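Local coordinates for dimethyl-sulfide monooxygenase (Hyphomicrobium sulfonivorans, PDB 6AK1), which oxidises dimethyl sulfide to methanethiol and formaldehyde, using NADH, molecular oxygen and an FMN cofactor, as the first step of dimethyl sulfide breakdown, at residues H98-F109 and T126-S137; T221-A229 and S239-L247. All blocks are in the same frame, centred on the assembly; numbering follows the deposited sequence.

Contacts 1 and 2 are successive parts of one TIM barrel, each pairing the two parallel strands of a beta-alpha-beta unit. Both are largely buried, their centres 10 Å apart, and they adjoin in the sheet: strand 130-135 of contact 1 lies next to strand 223-227 of contact 2, with W132 N 2.7 Å from V223 O and A131 CB packed on F225 CE2. Their chemistry differs. In contact 1 arginine, tryptophan, asparagine and threonine side chains add bonds to the backbone ladder, and T104 probably takes part in FMN binding. Contact 2 relies mainly on backbone bonds, with one glutamate at the strand entrance and with F225 and F245 turned inward to meet aromatic rings of other strands.

Contact 1 of 2, residues H98-F109 and T126-S137; sequences HVGFGVTAAITF and TKGRVAWNVVSS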
loop_
_atom_site.group_PDB
_atom_site.type_symbol
_atom_site.label_atom_id
_atom_site.label_comp_id
_atom_site.label_asym_id
_atom_site.label_seq_id
_atom_site.Cartn_x
_atom_site.Cartn_y
_atom_site.Cartn_z
ATOM N N HIS A 98 6.709 7.025 -15.590
ATOM C CA HIS A 98 6.115 5.692 -15.586
ATOM C C HIS A 98 5.872 5.087 -14.203
ATOM O O HIS A 98 4.935 4.297 -14.042
ATOM C CB HIS A 98 7.009 4.736 -16.380
ATOM C CG HIS A 98 6.962 4.952 -17.860
ATOM N ND1 HIS A 98 5.812 4.775 -18.601
ATOM C CD2 HIS A 98 7.919 5.343 -18.736
ATOM C CE1 HIS A 98 6.060 5.053 -19.869
ATOM N NE2 HIS A 98 7.331 5.403 -19.977
ATOM N N VAL A 99 6.712 5.395 -13.205
ATOM C CA VAL A 99 6.547 4.757 -11.903
ATOM C C VAL A 99 5.176 5.114 -11.327
ATOM O O VAL A 99 4.684 6.240 -11.483
ATOM C CB VAL A 99 7.694 5.144 -10.947
ATOM C CG1 VAL A 99 7.630 6.617 -10.576
ATOM C CG2 VAL A 99 7.661 4.291 -9.682
ATOM N N GLY A 100 4.527 4.135 -10.684
ATOM C CA GLY A 100 3.250 4.384 -10.045
ATOM C C GLY A 100 3.408 4.882 -8.608
ATOM O O GLY A 100 4.475 4.785 -8.009
ATOM N N PHE A 101 2.318 5.424 -8.058
ATOM C CA PHE A 101 2.306 5.925 -6.685
ATOM C C PHE A 101 1.129 5.295 -5.958
ATOM O O PHE A 101 -0.027 5.570 -6.292
ATOM C CB PHE A 101 2.233 7.455 -6.645
ATOM C CG PHE A 101 3.311 8.113 -7.441
ATOM C CD1 PHE A 101 4.618 8.149 -6.957
ATOM C CD2 PHE A 101 3.044 8.647 -8.697
ATOM C CE1 PHE A 101 5.642 8.727 -7.690
ATOM C CE2 PHE A 101 4.061 9.229 -9.436
ATOM C CZ PHE A 101 5.374 9.277 -8.915
ATOM N N GLY A 102 1.429 4.431 -4.992
ATOM C CA GLY A 102 0.411 3.875 -4.131
ATOM C C GLY A 102 0.233 4.767 -2.923
ATOM O O GLY A 102 1.177 4.981 -2.156
ATOM N N VAL A 103 -0.961 5.317 -2.752
ATOM C CA VAL A 103 -1.226 6.270 -1.689
ATOM C C VAL A 103 -2.192 5.624 -0.714
ATOM O O VAL A 103 -3.255 5.142 -1.114
ATOM C CB VAL A 103 -1.781 7.593 -2.249
ATOM C CG1 VAL A 103 -1.928 8.606 -1.131
ATOM C CG2 VAL A 103 -0.843 8.117 -3.328
ATOM N N THR A 104 -1.809 5.580 0.553
ATOM C CA THR A 104 -2.663 5.007 1.582
ATOM C C THR A 104 -3.660 6.057 2.055
ATOM O O THR A 104 -3.284 7.202 2.309
ATOM C CB THR A 104 -1.807 4.507 2.756
ATOM O OG1 THR A 104 -0.944 3.472 2.293
ATOM C CG2 THR A 104 -2.666 3.943 3.867
ATOM N N ALA A 105 -4.933 5.674 2.166
ATOM C CA ALA A 105 -5.942 6.559 2.741
ATOM C C ALA A 105 -7.009 5.714 3.423
ATOM O O ALA A 105 -7.554 4.788 2.818
ATOM C CB ALA A 105 -6.567 7.475 1.674
ATOM N N ALA A 106 -7.295 6.027 4.678
ATOM C CA ALA A 106 -8.264 5.251 5.434
ATOM C C ALA A 106 -9.692 5.667 5.092
ATOM O O ALA A 106 -9.969 6.822 4.745
ATOM C CB ALA A 106 -8.017 5.390 6.938
ATOM N N ILE A 107 -10.606 4.693 5.199
ATOM C CA ILE A 107 -12.033 4.935 5.004
ATOM C C ILE A 107 -12.746 5.205 6.318
ATOM O O ILE A 107 -13.959 5.461 6.322
ATOM C CB ILE A 107 -12.664 3.733 4.274
ATOM C CG1 ILE A 107 -12.714 2.508 5.197
ATOM C CG2 ILE A 107 -11.857 3.385 3.032
ATOM C CD1 ILE A 107 -13.244 1.243 4.516
ATOM N N THR A 108 -12.015 5.189 7.433
ATOM C CA THR A 108 -12.616 5.307 8.758
ATOM C C THR A 108 -13.068 6.734 9.059
ATOM O O THR A 108 -14.072 6.941 9.750
ATOM C CB THR A 108 -11.601 4.849 9.818
ATOM O OG1 THR A 108 -11.172 3.513 9.534
ATOM C CG2 THR A 108 -12.194 4.899 11.210
ATOM N N PHE A 109 -12.321 7.731 8.601
ATOM C CA PHE A 109 -12.601 9.097 9.014
ATOM C C PHE A 109 -13.054 10.003 7.882
ATOM O O PHE A 109 -13.787 10.962 8.138
ATOM C CB PHE A 109 -11.359 9.707 9.686
ATOM C CG PHE A 109 -10.789 8.851 10.782
ATOM C CD1 PHE A 109 -11.500 8.656 11.969
ATOM C CD2 PHE A 109 -9.556 8.232 10.629
ATOM C CE1 PHE A 109 -10.977 7.859 12.988
ATOM C CE2 PHE A 109 -9.023 7.436 11.633
ATOM C CZ PHE A 109 -9.732 7.245 12.816
ATOM N N THR A 126 -1.242 12.857 -12.151
ATOM C CA THR A 126 -0.215 11.878 -12.496
ATOM C C THR A 126 -0.470 11.211 -13.837
ATOM O O THR A 126 0.396 10.460 -14.307
ATOM C CB THR A 126 -0.102 10.776 -11.428
ATOM O OG1 THR A 126 -1.305 9.994 -11.415
ATOM C CG2 THR A 126 0.141 11.365 -10.048
ATOM N N LYS A 127 -1.627 11.469 -14.458
ATOM C CA LYS A 127 -1.984 10.884 -15.745
ATOM C C LYS A 127 -2.091 9.364 -15.638
ATOM O O LYS A 127 -1.514 8.616 -16.426
ATOM C CB LYS A 127 -0.999 11.305 -16.846
ATOM C CG LYS A 127 -1.159 12.765 -17.274
ATOM C CD LYS A 127 -2.577 12.997 -17.824
ATOM C CE LYS A 127 -2.817 14.450 -18.315
ATOM N NZ LYS A 127 -3.382 15.326 -17.222
ATOM N N GLY A 128 -2.830 8.911 -14.630
ATOM C CA GLY A 128 -3.178 7.512 -14.524
ATOM C C GLY A 128 -2.176 6.630 -13.820
ATOM O O GLY A 128 -2.071 5.447 -14.155
ATOM N N ARG A 129 -1.440 7.158 -12.846
ATOM C CA ARG A 129 -0.379 6.392 -12.208
ATOM C C ARG A 129 -0.581 6.258 -10.703
ATOM O O ARG A 129 0.391 6.026 -9.974
ATOM C CB ARG A 129 0.981 7.021 -12.507
ATOM C CG ARG A 129 1.434 6.885 -13.952
ATOM C CD ARG A 129 2.868 7.355 -14.084
ATOM N NE ARG A 129 2.986 8.812 -14.098
ATOM C CZ ARG A 129 4.020 9.480 -13.588
ATOM N NH1 ARG A 129 5.005 8.817 -12.978
ATOM N NH2 ARG A 129 4.063 10.807 -13.660
ATOM N N VAL A 130 -1.814 6.364 -10.217
ATOM C CA VAL A 130 -2.081 6.316 -8.787
ATOM C C VAL A 130 -2.710 4.976 -8.437
ATOM O O VAL A 130 -3.488 4.402 -9.214
ATOM C CB VAL A 130 -2.972 7.493 -8.331
ATOM C CG1 VAL A 130 -4.362 7.386 -8.937
ATOM C CG2 VAL A 130 -3.066 7.523 -6.805
ATOM N N ALA A 131 -2.332 4.460 -7.282
ATOM C CA ALA A 131 -3.002 3.340 -6.651
ATOM C C ALA A 131 -3.496 3.793 -5.289
ATOM O O ALA A 131 -2.830 4.580 -4.610
ATOM C CB ALA A 131 -2.069 2.137 -6.504
ATOM N N TRP A 132 -4.665 3.306 -4.903
ATOM C CA TRP A 132 -5.267 3.626 -3.614
ATOM C C TRP A 132 -5.086 2.418 -2.707
ATOM O O TRP A 132 -5.667 1.357 -2.954
ATOM C CB TRP A 132 -6.751 3.977 -3.765
ATOM C CG TRP A 132 -7.447 4.161 -2.443
ATOM C CD1 TRP A 132 -6.872 4.525 -1.254
ATOM C CD2 TRP A 132 -8.844 3.984 -2.171
ATOM N NE1 TRP A 132 -7.821 4.600 -0.272
ATOM C CE2 TRP A 132 -9.042 4.278 -0.805
ATOM C CE3 TRP A 132 -9.950 3.620 -2.953
ATOM C CZ2 TRP A 132 -10.296 4.202 -0.198
ATOM C CZ3 TRP A 132 -11.200 3.558 -2.352
ATOM C CH2 TRP A 132 -11.363 3.849 -0.988
ATOM N N ASN A 133 -4.303 2.577 -1.651
ATOM C CA ASN A 133 -4.168 1.528 -0.644
ATOM C C ASN A 133 -5.267 1.726 0.394
ATOM O O ASN A 133 -5.182 2.616 1.245
ATOM C CB ASN A 133 -2.778 1.556 -0.022
ATOM C CG ASN A 133 -2.619 0.518 1.079
ATOM O OD1 ASN A 133 -2.958 -0.650 0.898
ATOM N ND2 ASN A 133 -2.131 0.950 2.236
ATOM N N VAL A 134 -6.291 0.879 0.321
ATOM C CA VAL A 134 -7.496 0.973 1.138
ATOM C C VAL A 134 -7.228 0.393 2.526
ATOM O O VAL A 134 -7.037 -0.815 2.673
ATOM C CB VAL A 134 -8.656 0.236 0.455
ATOM C CG1 VAL A 134 -9.949 0.428 1.221
ATOM C CG2 VAL A 134 -8.766 0.681 -0.983
ATOM N N VAL A 135 -7.272 1.231 3.560
ATOM C CA VAL A 135 -7.044 0.750 4.912
ATOM C C VAL A 135 -8.216 1.154 5.798
ATOM O O VAL A 135 -8.999 2.056 5.477
ATOM C CB VAL A 135 -5.701 1.250 5.506
ATOM C CG1 VAL A 135 -4.547 0.975 4.554
ATOM C CG2 VAL A 135 -5.755 2.724 5.847
ATOM N N SER A 136 -8.343 0.433 6.918
ATOM C CA SER A 136 -9.260 0.757 8.009
ATOM C C SER A 136 -8.416 1.053 9.247
ATOM O O SER A 136 -7.899 0.127 9.885
ATOM C CB SER A 136 -10.245 -0.382 8.277
ATOM O OG SER A 136 -10.784 -0.909 7.066
ATOM N N SER A 137 -8.275 2.342 9.579
ATOM C CA SER A 137 -7.411 2.775 10.674
ATOM C C SER A 137 -7.726 2.026 11.964
ATOM O O SER A 137 -8.889 1.770 12.289
ATOM C CB SER A 137 -7.568 4.282 10.908
ATOM O OG SER A 137 -7.082 4.648 12.196
#
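T104 and N133 lie side by side on neighbouring parallel strands of the TIM barrel, 100-106 and 130-135, which helix 112-126 connects as a beta-alpha-beta unit. N133 ND2 donates to T104 OG1 at 2.8 Å, nearly in its amide plane. With CG anti to the backbone N (chi1 177°), the N133 amide runs alongside the threonine, and T104 CG2 packs on V135 CG1 at 3.6 Å. The T104 hydroxyl is also bonded to I56 O of strand 53-57, so two partners fix its rotation. T104 and nearby D58 probably bind FMN. A backbone ladder joins the strands, from F101 N with R129 O to A105 N with N133 O.

On the helix-facing side, W132 reaches across to the other strand: NE1 donates to A105 O at 3.1 Å, close to the ring plane. I107 CG2 meets the same ring at its edge, 3.7 Å from CZ2, and V134 CG2 sits over the centre of one face. L115 and L119 of helix 112-126 and M165 of helix 157-174 pack around it.

At the strand entrance R129 NH1 donates to a lone pair of V99 O at 3.0 Å. F101 CE2 lies over one face of the guanidinium, the two planes 58° apart. Bonds to T96, A93 and T126 O also hold it. T126 OG1, bonded to L122 O as well, accepts from R129 N at 3.2 Å in an ST motif.

Contact 2 of 2, residues T221-A229 and S239-L247; sequences TPVIFQAGA and SNAEGMFIL
N240, the last residue of helix 232-240, sets its carbonyl O 3.6 Å from I224 CB, while its amide turns to Y169 and F236. A241 leaves the helix and rests its methyl on Q226 CB. E242 then grips the start of strand 223-227: its extended side chain brings OE2 to I224 N at 3.0 Å, met on the anti side, somewhat out of the carboxylate plane, and OE1 forms a salt bridge with R432. Replaced by an alanine, E242 would lose its carboxylate, which is likely to leave I224 N without this acceptor and R432 without its salt-bridge mate. I224 O is held twice, by E242 N at 2.8 Å and by G243 N at 3.0 Å. G243, with no side chain, lets the F225 ring come close, CD1 3.8 Å from G243 CA. G243 O takes Q226 N, and M244 CG packs on Q226 O at 3.5 Å. F245 N donates to Q226 O, and F245 O accepts from G228 N at 2.8 Å. F245 meets F10 edge-to-face inside the TIM barrel and also touches F55. I246 packs on strand 276-284; beyond the partner strand, I224 reaches V134 of strand 130-135 and Y169 of helix 157-174.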
loop_
_atom_site.group_PDB
_atom_site.type_symbol
_atom_site.label_atom_id
_atom_site.label_comp_id
_atom_site.label_asym_id
_atom_site.label_seq_id
_atom_site.Cartn_x
_atom_site.Cartn_y
_atom_site.Cartn_z
ATOM N N THR A 221 -11.199 4.472 -11.882
ATOM C CA THR A 221 -10.953 3.951 -10.551
ATOM C C THR A 221 -9.454 3.722 -10.378
ATOM O O THR A 221 -8.861 2.979 -11.167
ATOM C CB THR A 221 -11.713 2.648 -10.332
ATOM O OG1 THR A 221 -13.129 2.892 -10.401
ATOM C CG2 THR A 221 -11.366 2.038 -8.973
ATOM N N PRO A 222 -8.804 4.346 -9.404
ATOM C CA PRO A 222 -7.387 4.053 -9.173
ATOM C C PRO A 222 -7.188 2.570 -8.892
ATOM O O PRO A 222 -8.111 1.870 -8.465
ATOM C CB PRO A 222 -7.046 4.898 -7.946
ATOM C CG PRO A 222 -8.377 5.167 -7.292
ATOM C CD PRO A 222 -9.361 5.257 -8.393
ATOM N N VAL A 223 -5.976 2.084 -9.169
ATOM C CA VAL A 223 -5.645 0.709 -8.832
ATOM C C VAL A 223 -5.917 0.499 -7.354
ATOM O O VAL A 223 -5.527 1.319 -6.516
ATOM C CB VAL A 223 -4.176 0.399 -9.184
ATOM C CG1 VAL A 223 -3.827 -1.017 -8.752
ATOM C CG2 VAL A 223 -3.936 0.559 -10.677
ATOM N N ILE A 224 -6.624 -0.577 -7.026
ATOM C CA ILE A 224 -6.993 -0.849 -5.642
ATOM C C ILE A 224 -5.930 -1.735 -5.006
ATOM O O ILE A 224 -5.720 -2.874 -5.438
ATOM C CB ILE A 224 -8.381 -1.495 -5.551
ATOM C CG1 ILE A 224 -9.403 -0.664 -6.348
ATOM C CG2 ILE A 224 -8.787 -1.604 -4.097
ATOM C CD1 ILE A 224 -9.628 0.758 -5.797
ATOM N N PHE A 225 -5.244 -1.206 -3.994
ATOM C CA PHE A 225 -4.344 -1.988 -3.156
ATOM C C PHE A 225 -5.019 -2.250 -1.817
ATOM O O PHE A 225 -5.744 -1.397 -1.296
ATOM C CB PHE A 225 -3.012 -1.268 -2.909
ATOM C CG PHE A 225 -2.110 -1.180 -4.118
ATOM C CD1 PHE A 225 -2.385 -1.887 -5.275
ATOM C CD2 PHE A 225 -0.970 -0.385 -4.083
ATOM C CE1 PHE A 225 -1.541 -1.795 -6.373
ATOM C CE2 PHE A 225 -0.113 -0.296 -5.184
ATOM C CZ PHE A 225 -0.399 -1.001 -6.322
ATOM N N GLN A 226 -4.779 -3.438 -1.264
ATOM C CA GLN A 226 -5.331 -3.801 0.037
ATOM C C GLN A 226 -4.390 -4.753 0.748
ATOM O O GLN A 226 -3.680 -5.533 0.118
ATOM C CB GLN A 226 -6.691 -4.485 -0.063
ATOM C CG GLN A 226 -7.787 -3.587 -0.520
ATOM C CD GLN A 226 -9.078 -4.329 -0.682
ATOM O OE1 GLN A 226 -9.370 -4.858 -1.751
ATOM N NE2 GLN A 226 -9.866 -4.373 0.379
ATOM N N ALA A 227 -4.411 -4.692 2.068
ATOM C CA ALA A 227 -3.657 -5.628 2.878
ATOM C C ALA A 227 -4.395 -6.955 2.938
ATOM O O ALA A 227 -5.631 -6.994 3.004
ATOM C CB ALA A 227 -3.450 -5.074 4.284
ATOM N N GLY A 228 -3.629 -8.045 2.880
ATOM C CA GLY A 228 -4.205 -9.354 3.125
ATOM C C GLY A 228 -4.866 -9.416 4.489
ATOM O O GLY A 228 -4.467 -8.737 5.438
ATOM N N ALA A 229 -5.918 -10.219 4.575
ATOM C CA ALA A 229 -6.691 -10.299 5.800
ATOM C C ALA A 229 -7.284 -11.692 5.911
ATOM O O ALA A 229 -7.335 -12.452 4.939
ATOM C CB ALA A 229 -7.795 -9.234 5.849
ATOM N N SER A 239 -12.500 -9.560 -3.032
ATOM C CA SER A 239 -13.440 -8.961 -3.977
ATOM C C SER A 239 -12.852 -7.724 -4.660
ATOM O O SER A 239 -13.048 -7.528 -5.861
ATOM C CB SER A 239 -14.747 -8.605 -3.267
ATOM O OG SER A 239 -15.248 -9.720 -2.566
ATOM N N ASN A 240 -12.118 -6.885 -3.932
ATOM C CA ASN A 240 -11.773 -5.563 -4.462
ATOM C C ASN A 240 -10.326 -5.411 -4.915
ATOM O O ASN A 240 -10.072 -4.638 -5.840
ATOM C CB ASN A 240 -12.063 -4.487 -3.412
ATOM C CG ASN A 240 -13.528 -4.359 -3.111
ATOM O OD1 ASN A 240 -14.285 -3.782 -3.893
ATOM N ND2 ASN A 240 -13.948 -4.914 -1.985
ATOM N N ALA A 241 -9.384 -6.124 -4.298
ATOM C CA ALA A 241 -7.967 -5.846 -4.500
ATOM C C ALA A 241 -7.533 -6.169 -5.921
ATOM O O ALA A 241 -7.845 -7.238 -6.452
ATOM C CB ALA A 241 -7.115 -6.638 -3.502
ATOM N N GLU A 242 -6.820 -5.236 -6.544
ATOM C CA GLU A 242 -6.029 -5.567 -7.719
ATOM C C GLU A 242 -4.575 -5.853 -7.373
ATOM O O GLU A 242 -3.928 -6.635 -8.072
ATOM C CB GLU A 242 -6.118 -4.444 -8.753
ATOM C CG GLU A 242 -7.561 -4.116 -9.139
ATOM C CD GLU A 242 -7.676 -2.905 -10.060
ATOM O OE1 GLU A 242 -7.683 -3.088 -11.300
ATOM O OE2 GLU A 242 -7.754 -1.767 -9.531
ATOM N N GLY A 243 -4.054 -5.241 -6.312
ATOM C CA GLY A 243 -2.790 -5.627 -5.712
ATOM C C GLY A 243 -3.045 -5.934 -4.249
ATOM O O GLY A 243 -3.744 -5.164 -3.573
ATOM N N MET A 244 -2.542 -7.059 -3.745
ATOM C CA MET A 244 -2.745 -7.420 -2.351
ATOM C C MET A 244 -1.398 -7.512 -1.656
ATOM O O MET A 244 -0.485 -8.188 -2.144
ATOM C CB MET A 244 -3.516 -8.732 -2.213
ATOM C CG MET A 244 -4.208 -8.846 -0.861
ATOM S SD MET A 244 -5.194 -10.342 -0.695
ATOM C CE MET A 244 -6.454 -10.027 -1.934
ATOM N N PHE A 245 -1.281 -6.823 -0.522
ATOM C CA PHE A 245 -0.026 -6.668 0.204
ATOM C C PHE A 245 -0.086 -7.605 1.412
ATOM O O PHE A 245 -0.915 -7.417 2.310
ATOM C CB PHE A 245 0.157 -5.200 0.595
ATOM C CG PHE A 245 1.412 -4.900 1.359
ATOM C CD1 PHE A 245 2.534 -5.732 1.287
ATOM C CD2 PHE A 245 1.480 -3.772 2.164
ATOM C CE1 PHE A 245 3.702 -5.435 2.000
ATOM C CE2 PHE A 245 2.642 -3.469 2.877
ATOM C CZ PHE A 245 3.756 -4.305 2.795
ATOM N N ILE A 246 0.770 -8.634 1.421
ATOM C CA ILE A 246 0.699 -9.676 2.433
ATOM C C ILE A 246 1.958 -9.676 3.287
ATOM O O ILE A 246 3.026 -9.201 2.894
ATOM C CB ILE A 246 0.477 -11.076 1.828
ATOM C CG1 ILE A 246 1.661 -11.480 0.942
ATOM C CG2 ILE A 246 -0.837 -11.139 1.072
ATOM C CD1 ILE A 246 1.664 -12.955 0.601
ATOM N N LEU A 247 1.813 -10.241 4.477
ATOM C CA LEU A 247 2.912 -10.450 5.409
ATOM C C LEU A 247 3.091 -11.956 5.565
ATOM O O LEU A 247 2.222 -12.628 6.125
ATOM C CB LEU A 247 2.611 -9.777 6.744
ATOM C CG LEU A 247 3.673 -9.909 7.822
ATOM C CD1 LEU A 247 4.994 -9.392 7.286
ATOM C CD2 LEU A 247 3.243 -9.139 9.071
#